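Local coordinates for protein probable oxidoreductase (Mycobacterium abscessus, PDB 4EYE) that probably acts as an oxidoreductase of the quinone oxidoreductase branch of the medium-chain dehydrogenase/reductase superfamily, perhaps using a nicotinamide cofactor, at residues E85-V90 with R104-N109; P127-L132 with G300-V305; V138-N143 with M309-S314. One frame throughout, in Å; residues are numbered along the deposited sequence.

Contact 1 (E85-V90 with R104-N109); sequences ETAGVV and RVMAFN
Thr-86 and Ala-107 trade two backbone hydrogen bonds, and the tight part of the contact starts here: Thr-86 N reaches Ala-107 O at 3.0 Å, nearly straight at 171°, and Ala-107 N returns to Thr-86 O at 2.8 Å. Gly-88 and Val-105 form a second hydrogen-bonded pair, in which Gly-88 N meets Val-105 O at 3.0 Å. The two strands are antiparallel, 159° between directions, and form a beta hairpin in the GroES-like domain, as in other medium-chain dehydrogenases. Between the pairs, Ala-87 and Met-106 bring their CA atoms to 4.3 Å, and helix 134-140 covers their face. On the face of Thr-86 and Ala-107, Thr-86 OG1 lies only 3.2 Å from Ala-107 CB; chi1 of 56° turns the hydroxyl toward this methyl and a water, 2.7 Å from OG1. Farther along, Val-90 CG2 touches both methyls of Val-105, the two side chains crossing at about a right angle, with CG2 to CG2 at 3.6 Å. Looser are the side chains of Val-89 and Arg-104, on the other face from Val-105, and the far end, where Phe-108 leads away. Arg-104 bends at chi3 and turns its guanidinium to Asp-134 in a salt bridge.

Contact 2 (P127-L132 with G300-V305); sequences PTPPQL and GLEKLV
Val-305 of helix 293-306 sets its CG1 methyl against Pro-129, Gln-131 and Leu-132. With chi1 at 170°, CG1 is anti to the backbone N, which carries it away from the helix and toward the loop. Leu-132 and Val-305 meet tip to tip: Leu-132 CD2 stands 3.6 Å from Val-305 CG1, while Leu-132 CD1 faces the other methyl, Val-305 CG2, at 4.0 Å. Pro-129 adds CB, 4.1 Å from Val-305 CG1. Gln-131 lies aslant over the same methyl; its CB touches it, and the bend at chi2 (97°) brings CD and OE1 back over it, with Gln-131 OE1 3.6 Å from Val-305 CG1. OE1 also meets a water, which donates to Gln-131 OE1 and to the backbone Glu-302 O, both at 2.7 Å.

Glu-302 carries the more open flank. Its side chain, extended beyond CG, passes Pro-129 and crosses Pro-127 at about a right angle. A second water donates to Glu-302 OE2 and, likewise, to Pro-127 O, so the carboxylate reaches the loop through solvent, with no direct hydrogen bond between the segments. The loop keeps its shape by a type I beta turn from Pro-129 to Leu-132, closed by Leu-132 N to Pro-129 O at 3.1 Å; Arg-104 also takes the carbonyl of Leu-132. Prolines at three of the loop's six positions limit its backbone freedom. The result is a helix resting on a proline-rich loop, apolar in the middle and water-bridged along the flank, where the connection from strand 125-127 to helix 134-140 meets helix 293-306, which comes after the last strand of the Rossmann-fold sheet of a medium-chain dehydrogenase.

Contact 3 (V138-N143 with M309-S314); sequences VALIAN and MRPPVS
The seam between segment 138-143, reached through helix 134-140, and the chain that returns from helix 293-306 to strand 313-318 belongs to the region where the two lobes of a medium-chain dehydrogenase fold meet. Ala-139 and Leu-140 form one side, and Met-309, Pro-311 and Val-313 the other. Pro-311 sits in the middle, its ring directed at segment 138-143. Ring atom CB rests against the methyl of Ala-139, Pro-311 CB to Ala-139 CB being 3.8 Å, and the neighbouring ring atom CG takes Leu-140, with Pro-311 CG to Leu-140 CD2 also 3.8 Å. Leu-140 runs obliquely past the ring. Its chi1 of -75° places CG beside the backbone N, and with chi2 near 180° the branch carrying CD2 is led over to the extended chain although the CA-CB bond itself does not head there.

Beyond the ring, the same Leu-140 CD2 is approached by the methyl at the end of Met-309, CE lying 4.2 Å away; the methionine runs straight through chi1 and chi2 before turning at chi3 (71°). At the other end, Val-313 CG2 stands more loosely, 4.4 Å from Ala-139 CB. Arg-310 leads away from segment 138-143, and its NH1 donates to Met-309 O at 2.9 Å. NH1 lies above the carbonyl plane of Met-309, off its lone pairs, while Met-309 O lies in the guanidinium plane; NH1 also bonds Val-305 O. Tyr-144 of helix 143-154 packs on Met-309 and Pro-311. No hydrogen bond crosses between the segments. The contact is therefore made by methyl and ring carbons alone, so shape and burial rather than directed bonding hold it.

Overall arrangement
From the N terminus, contact 1 comes first and closes a hairpin whose strands 85-92 and 104-108 are joined by a 13-residue connection between the segments. The chain then runs through strand 125-127 into 127-132 and helix 134-140, which open contacts 2 and 3. It next builds the six-stranded parallel sheet before helix 293-306 closes contact 2 and 309-314 closes contact 3; these two long loops cross, each spanning over 160 residues. Contact 1 precedes both in series but touches them through probable hydrogen bonds, Arg-104 O with Thr-128 N and Glu-85 OE2 with Ala-142 N. Segment 309-314 leads back into the mixed sheet holding contact 1, where strand 313-318 pairs with 337-341.

Contact 1 (E85-V90 with R104-N109)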
loop_
_atom_site.group_PDB
_atom_site.type_symbol
_atom_site.label_atom_id
_atom_site.label_comp_id
_atom_site.label_asym_id
_atom_site.label_seq_id
_atom_site.Cartn_x
_atom_site.Cartn_y
_atom_site.Cartn_z
ATOM N N GLU A 85 -7.117 -0.652 6.092
ATOM C CA GLU A 85 -7.099 0.715 5.556
ATOM C C GLU A 85 -8.513 1.163 5.270
ATOM O O GLU A 85 -9.205 0.466 4.532
ATOM C CB GLU A 85 -6.445 0.715 4.166
ATOM C CG GLU A 85 -5.042 0.330 4.048
ATOM C CD GLU A 85 -4.653 0.209 2.590
ATOM O OE1 GLU A 85 -5.211 -0.726 1.910
ATOM O OE2 GLU A 85 -3.810 1.019 2.155
ATOM N N THR A 86 -8.900 2.327 5.785
ATOM C CA THR A 86 -10.225 2.953 5.485
ATOM C C THR A 86 -10.113 4.439 5.254
ATOM O O THR A 86 -9.167 5.107 5.748
ATOM C CB THR A 86 -11.270 2.715 6.604
ATOM O OG1 THR A 86 -10.792 3.178 7.876
ATOM C CG2 THR A 86 -11.635 1.179 6.709
ATOM N N ALA A 87 -11.084 4.974 4.516
ATOM C CA ALA A 87 -11.264 6.374 4.379
ATOM C C ALA A 87 -12.766 6.659 4.390
ATOM O O ALA A 87 -13.574 5.878 3.856
ATOM C CB ALA A 87 -10.602 6.895 3.097
ATOM N N GLY A 88 -13.143 7.760 5.031
ATOM C CA GLY A 88 -14.543 8.142 5.110
ATOM C C GLY A 88 -14.739 9.432 5.908
ATOM O O GLY A 88 -13.938 10.355 5.769
ATOM N N VAL A 89 -15.780 9.460 6.746
ATOM C CA VAL A 89 -16.191 10.682 7.424
ATOM C C VAL A 89 -16.295 10.356 8.885
ATOM O O VAL A 89 -16.885 9.346 9.288
ATOM C CB VAL A 89 -17.555 11.227 6.860
ATOM C CG1 VAL A 89 -18.051 12.451 7.610
ATOM C CG2 VAL A 89 -17.409 11.609 5.402
ATOM N N VAL A 90 -15.697 11.191 9.697
ATOM C CA VAL A 90 -15.772 10.992 11.130
ATOM C C VAL A 90 -17.211 11.134 11.609
ATOM O O VAL A 90 -17.853 12.126 11.292
ATOM C CB VAL A 90 -14.927 12.018 11.864
ATOM C CG1 VAL A 90 -15.222 11.988 13.368
ATOM C CG2 VAL A 90 -13.411 11.811 11.558
ATOM N N ARG A 104 -13.268 14.603 6.850
ATOM C CA ARG A 104 -12.862 13.563 5.914
ATOM C C ARG A 104 -11.470 13.036 6.351
ATOM O O ARG A 104 -10.472 13.791 6.377
ATOM C CB ARG A 104 -12.738 14.138 4.530
ATOM C CG ARG A 104 -14.062 14.541 3.911
ATOM C CD ARG A 104 -13.777 15.039 2.502
ATOM N NE ARG A 104 -13.441 13.914 1.657
ATOM C CZ ARG A 104 -12.575 13.898 0.635
ATOM N NH1 ARG A 104 -11.797 14.939 0.323
ATOM N NH2 ARG A 104 -12.418 12.745 -0.027
ATOM N N VAL A 105 -11.404 11.767 6.696
ATOM C CA VAL A 105 -10.196 11.189 7.293
ATOM C C VAL A 105 -9.838 9.844 6.628
ATOM O O VAL A 105 -10.688 9.158 6.021
ATOM C CB VAL A 105 -10.366 10.968 8.807
ATOM C CG1 VAL A 105 -10.447 12.305 9.592
ATOM C CG2 VAL A 105 -11.568 10.020 9.080
ATOM N N MET A 106 -8.548 9.521 6.749
ATOM C CA MET A 106 -7.982 8.221 6.498
ATOM C C MET A 106 -7.714 7.565 7.858
ATOM O O MET A 106 -7.391 8.261 8.825
ATOM C CB MET A 106 -6.683 8.370 5.734
ATOM C CG MET A 106 -6.899 8.903 4.326
ATOM S SD MET A 106 -5.543 9.901 3.689
ATOM C CE MET A 106 -4.185 8.757 3.736
ATOM N N ALA A 107 -7.865 6.242 7.931
ATOM C CA ALA A 107 -7.759 5.518 9.180
ATOM C C ALA A 107 -7.007 4.195 8.930
ATOM O O ALA A 107 -7.125 3.558 7.852
ATOM C CB ALA A 107 -9.143 5.224 9.745
ATOM N N PHE A 108 -6.232 3.771 9.910
ATOM C CA PHE A 108 -5.685 2.432 9.856
ATOM C C PHE A 108 -5.853 1.711 11.155
ATOM O O PHE A 108 -5.761 2.327 12.200
ATOM C CB PHE A 108 -4.260 2.457 9.382
ATOM C CG PHE A 108 -3.337 3.305 10.201
ATOM C CD1 PHE A 108 -2.536 2.703 11.164
ATOM C CD2 PHE A 108 -3.177 4.671 9.959
ATOM C CE1 PHE A 108 -1.650 3.454 11.932
ATOM C CE2 PHE A 108 -2.250 5.432 10.732
ATOM C CZ PHE A 108 -1.492 4.818 11.704
ATOM N N ASN A 109 -6.089 0.396 11.058
ATOM C CA ASN A 109 -6.088 -0.497 12.226
ATOM C C ASN A 109 -5.702 -1.933 11.790
ATOM O O ASN A 109 -5.532 -2.183 10.592
ATOM C CB ASN A 109 -7.459 -0.479 12.884
ATOM C CG ASN A 109 -7.410 -0.762 14.382
ATOM O OD1 ASN A 109 -6.372 -0.974 14.974
ATOM N ND2 ASN A 109 -8.565 -0.774 14.994
HETATM O O HOH W 1 -9.146 1.431 9.142
#

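Contact 2 (P127-L132 with G300-V305)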
loop_
_atom_site.group_PDB
_atom_site.type_symbol
_atom_site.label_atom_id
_atom_site.label_comp_id
_atom_site.label_asym_id
_atom_site.label_seq_id
_atom_site.Cartn_x
_atom_site.Cartn_y
_atom_site.Cartn_z
ATOM N N PRO A 127 -5.832 13.401 8.179
ATOM C CA PRO A 127 -6.694 14.192 7.338
ATOM C C PRO A 127 -6.562 13.847 5.854
ATOM O O PRO A 127 -5.466 13.806 5.306
ATOM C CB PRO A 127 -6.266 15.658 7.624
ATOM C CG PRO A 127 -4.856 15.552 8.127
ATOM C CD PRO A 127 -4.731 14.185 8.782
ATOM N N THR A 128 -7.715 13.624 5.204
ATOM C CA THR A 128 -7.749 13.263 3.798
ATOM C C THR A 128 -7.377 14.466 2.910
ATOM O O THR A 128 -7.987 15.509 3.031
ATOM C CB THR A 128 -9.177 12.813 3.387
ATOM O OG1 THR A 128 -9.536 11.641 4.143
ATOM C CG2 THR A 128 -9.221 12.566 1.839
ATOM N N PRO A 129 -6.398 14.311 1.983
ATOM C CA PRO A 129 -6.046 15.472 1.136
ATOM C C PRO A 129 -7.262 15.960 0.353
ATOM O O PRO A 129 -8.029 15.138 -0.192
ATOM C CB PRO A 129 -4.982 14.911 0.219
ATOM C CG PRO A 129 -4.321 13.835 1.035
ATOM C CD PRO A 129 -5.414 13.218 1.839
ATOM N N PRO A 130 -7.487 17.274 0.348
ATOM C CA PRO A 130 -8.743 17.738 -0.289
ATOM C C PRO A 130 -8.819 17.462 -1.778
ATOM O O PRO A 130 -9.926 17.446 -2.311
ATOM C CB PRO A 130 -8.766 19.242 -0.015
ATOM C CG PRO A 130 -7.378 19.627 0.331
ATOM C CD PRO A 130 -6.724 18.383 0.941
ATOM N N GLN A 131 -7.703 17.220 -2.440
ATOM C CA GLN A 131 -7.735 16.960 -3.879
ATOM C C GLN A 131 -8.253 15.539 -4.219
ATOM O O GLN A 131 -8.570 15.260 -5.387
ATOM C CB GLN A 131 -6.333 17.131 -4.489
ATOM C CG GLN A 131 -5.776 18.557 -4.378
ATOM C CD GLN A 131 -4.843 18.759 -3.187
ATOM O OE1 GLN A 131 -4.891 18.043 -2.204
ATOM N NE2 GLN A 131 -4.009 19.771 -3.284
ATOM N N LEU A 132 -8.327 14.644 -3.221
ATOM C CA LEU A 132 -8.596 13.234 -3.468
ATOM C C LEU A 132 -10.014 12.857 -3.115
ATOM O O LEU A 132 -10.604 13.343 -2.115
ATOM C CB LEU A 132 -7.594 12.335 -2.670
ATOM C CG LEU A 132 -6.098 12.540 -2.951
ATOM C CD1 LEU A 132 -5.301 11.505 -2.145
ATOM C CD2 LEU A 132 -5.763 12.480 -4.440
ATOM N N GLY A 300 4.554 15.032 3.289
ATOM C CA GLY A 300 5.202 14.726 2.014
ATOM C C GLY A 300 4.205 14.280 0.968
ATOM O O GLY A 300 4.244 14.725 -0.206
ATOM N N LEU A 301 3.272 13.438 1.379
ATOM C CA LEU A 301 2.252 12.924 0.444
ATOM C C LEU A 301 1.233 14.002 0.060
ATOM O O LEU A 301 0.821 14.072 -1.105
ATOM C CB LEU A 301 1.561 11.673 0.987
ATOM C CG LEU A 301 2.444 10.433 1.055
ATOM C CD1 LEU A 301 1.676 9.354 1.851
ATOM C CD2 LEU A 301 2.930 9.914 -0.328
ATOM N N GLU A 302 0.847 14.820 1.019
ATOM C CA GLU A 302 -0.038 15.954 0.755
ATOM C C GLU A 302 0.569 16.914 -0.317
ATOM O O GLU A 302 -0.149 17.427 -1.136
ATOM C CB GLU A 302 -0.320 16.760 2.036
ATOM C CG GLU A 302 -1.224 16.041 3.031
ATOM C CD GLU A 302 -1.324 16.721 4.399
ATOM O OE1 GLU A 302 -0.483 17.561 4.780
ATOM O OE2 GLU A 302 -2.284 16.394 5.122
ATOM N N LYS A 303 1.893 17.112 -0.265
ATOM C CA LYS A 303 2.608 17.924 -1.222
ATOM C C LYS A 303 2.625 17.273 -2.606
ATOM O O LYS A 303 2.313 17.936 -3.615
ATOM C CB LYS A 303 4.036 18.187 -0.734
ATOM C CG LYS A 303 5.010 18.773 -1.777
ATOM C CD LYS A 303 6.401 19.000 -1.175
ATOM C CE LYS A 303 7.553 18.719 -2.159
ATOM N NZ LYS A 303 7.791 19.850 -3.086
ATOM N N LEU A 304 2.942 15.979 -2.657
ATOM C CA LEU A 304 2.890 15.229 -3.922
ATOM C C LEU A 304 1.503 15.261 -4.554
ATOM O O LEU A 304 1.410 15.453 -5.756
ATOM C CB LEU A 304 3.429 13.795 -3.766
ATOM C CG LEU A 304 4.913 13.717 -3.369
ATOM C CD1 LEU A 304 5.371 12.325 -2.954
ATOM C CD2 LEU A 304 5.797 14.224 -4.494
ATOM N N VAL A 305 0.447 15.114 -3.753
ATOM C CA VAL A 305 -0.937 15.202 -4.228
ATOM C C VAL A 305 -1.285 16.623 -4.720
ATOM O O VAL A 305 -1.883 16.774 -5.787
ATOM C CB VAL A 305 -1.951 14.748 -3.139
ATOM C CG1 VAL A 305 -3.399 15.090 -3.556
ATOM C CG2 VAL A 305 -1.797 13.235 -2.845
HETATM O O HOH W 2 -4.640 16.197 4.070
HETATM O O HOH W 3 -2.751 17.690 -0.569
#

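Contact 3 (V138-N143 with M309-S314)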
loop_
_atom_site.group_PDB
_atom_site.type_symbol
_atom_site.label_atom_id
_atom_site.label_comp_id
_atom_site.label_asym_id
_atom_site.label_seq_id
_atom_site.Cartn_x
_atom_site.Cartn_y
_atom_site.Cartn_z
ATOM N N VAL A 138 -7.915 6.360 0.458
ATOM C CA VAL A 138 -7.588 5.050 1.126
ATOM C C VAL A 138 -6.373 4.421 0.484
ATOM O O VAL A 138 -5.532 3.766 1.169
ATOM C CB VAL A 138 -8.815 4.083 1.267
ATOM C CG1 VAL A 138 -9.062 3.319 -0.050
ATOM C CG2 VAL A 138 -8.615 3.122 2.470
ATOM N N ALA A 139 -6.210 4.639 -0.823
ATOM C CA ALA A 139 -5.122 4.053 -1.545
ATOM C C ALA A 139 -3.750 4.530 -1.027
ATOM O O ALA A 139 -2.793 3.777 -1.060
ATOM C CB ALA A 139 -5.242 4.334 -3.042
ATOM N N LEU A 140 -3.691 5.773 -0.555
ATOM C CA LEU A 140 -2.509 6.334 0.079
ATOM C C LEU A 140 -2.058 5.562 1.312
ATOM O O LEU A 140 -0.877 5.521 1.620
ATOM C CB LEU A 140 -2.733 7.782 0.548
ATOM C CG LEU A 140 -2.778 8.947 -0.412
ATOM C CD1 LEU A 140 -2.992 10.279 0.344
ATOM C CD2 LEU A 140 -1.536 9.024 -1.322
ATOM N N ILE A 141 -2.975 4.935 2.040
ATOM C CA ILE A 141 -2.693 4.574 3.431
ATOM C C ILE A 141 -1.541 3.606 3.694
ATOM O O ILE A 141 -0.560 3.996 4.312
ATOM C CB ILE A 141 -3.952 4.135 4.195
ATOM C CG1 ILE A 141 -4.950 5.273 4.251
ATOM C CG2 ILE A 141 -3.589 3.694 5.610
ATOM C CD1 ILE A 141 -6.316 4.895 4.795
ATOM N N ALA A 142 -1.652 2.353 3.280
ATOM C CA ALA A 142 -0.533 1.407 3.441
ATOM C C ALA A 142 0.525 1.662 2.378
ATOM O O ALA A 142 1.712 1.884 2.735
ATOM C CB ALA A 142 -0.983 -0.047 3.411
ATOM N N ASN A 143 0.126 1.689 1.112
ATOM C CA ASN A 143 1.123 1.665 0.062
ATOM C C ASN A 143 2.000 2.931 -0.097
ATOM O O ASN A 143 3.218 2.825 -0.315
ATOM C CB ASN A 143 0.530 1.262 -1.304
ATOM C CG ASN A 143 -0.133 -0.133 -1.287
ATOM O OD1 ASN A 143 0.136 -0.927 -0.403
ATOM N ND2 ASN A 143 -1.024 -0.411 -2.273
ATOM N N MET A 309 -0.198 14.278 -7.977
ATOM C CA MET A 309 -0.235 12.820 -7.873
ATOM C C MET A 309 -1.651 12.323 -7.550
ATOM O O MET A 309 -2.283 12.779 -6.607
ATOM C CB MET A 309 0.766 12.316 -6.807
ATOM C CG MET A 309 0.958 10.813 -6.784
ATOM S SD MET A 309 2.174 10.299 -5.552
ATOM C CE MET A 309 1.306 10.587 -4.002
ATOM N N ARG A 310 -2.119 11.357 -8.309
ATOM C CA ARG A 310 -3.405 10.752 -8.059
ATOM C C ARG A 310 -3.233 9.225 -8.044
ATOM O O ARG A 310 -2.963 8.618 -9.092
ATOM C CB ARG A 310 -4.429 11.154 -9.162
ATOM C CG ARG A 310 -4.764 12.621 -9.232
ATOM C CD ARG A 310 -5.517 13.109 -7.991
ATOM N NE ARG A 310 -5.798 14.525 -8.100
ATOM C CZ ARG A 310 -4.974 15.502 -7.729
ATOM N NH1 ARG A 310 -3.772 15.235 -7.191
ATOM N NH2 ARG A 310 -5.333 16.777 -7.919
ATOM N N PRO A 311 -3.319 8.612 -6.886
ATOM C CA PRO A 311 -3.262 7.151 -6.822
ATOM C C PRO A 311 -4.288 6.477 -7.711
ATOM O O PRO A 311 -5.497 6.749 -7.576
ATOM C CB PRO A 311 -3.575 6.856 -5.344
ATOM C CG PRO A 311 -3.151 8.082 -4.615
ATOM C CD PRO A 311 -3.505 9.217 -5.544
ATOM N N PRO A 312 -3.835 5.614 -8.639
ATOM C CA PRO A 312 -4.797 4.866 -9.487
ATOM C C PRO A 312 -5.626 3.854 -8.707
ATOM O O PRO A 312 -5.081 3.070 -7.941
ATOM C CB PRO A 312 -3.922 4.161 -10.531
ATOM C CG PRO A 312 -2.552 4.732 -10.386
ATOM C CD PRO A 312 -2.435 5.386 -9.023
ATOM N N VAL A 313 -6.930 3.913 -8.886
ATOM C CA VAL A 313 -7.841 2.967 -8.317
ATOM C C VAL A 313 -8.549 2.222 -9.447
ATOM O O VAL A 313 -9.299 2.825 -10.214
ATOM C CB VAL A 313 -8.895 3.633 -7.408
ATOM C CG1 VAL A 313 -9.809 2.548 -6.823
ATOM C CG2 VAL A 313 -8.197 4.396 -6.269
ATOM N N SER A 314 -8.274 0.920 -9.560
ATOM C CA SER A 314 -8.667 0.179 -10.765
ATOM C C SER A 314 -10.060 -0.465 -10.601
ATOM O O SER A 314 -10.746 -0.723 -11.598
ATOM C CB SER A 314 -7.616 -0.868 -11.098
ATOM O OG SER A 314 -7.430 -1.787 -10.011
#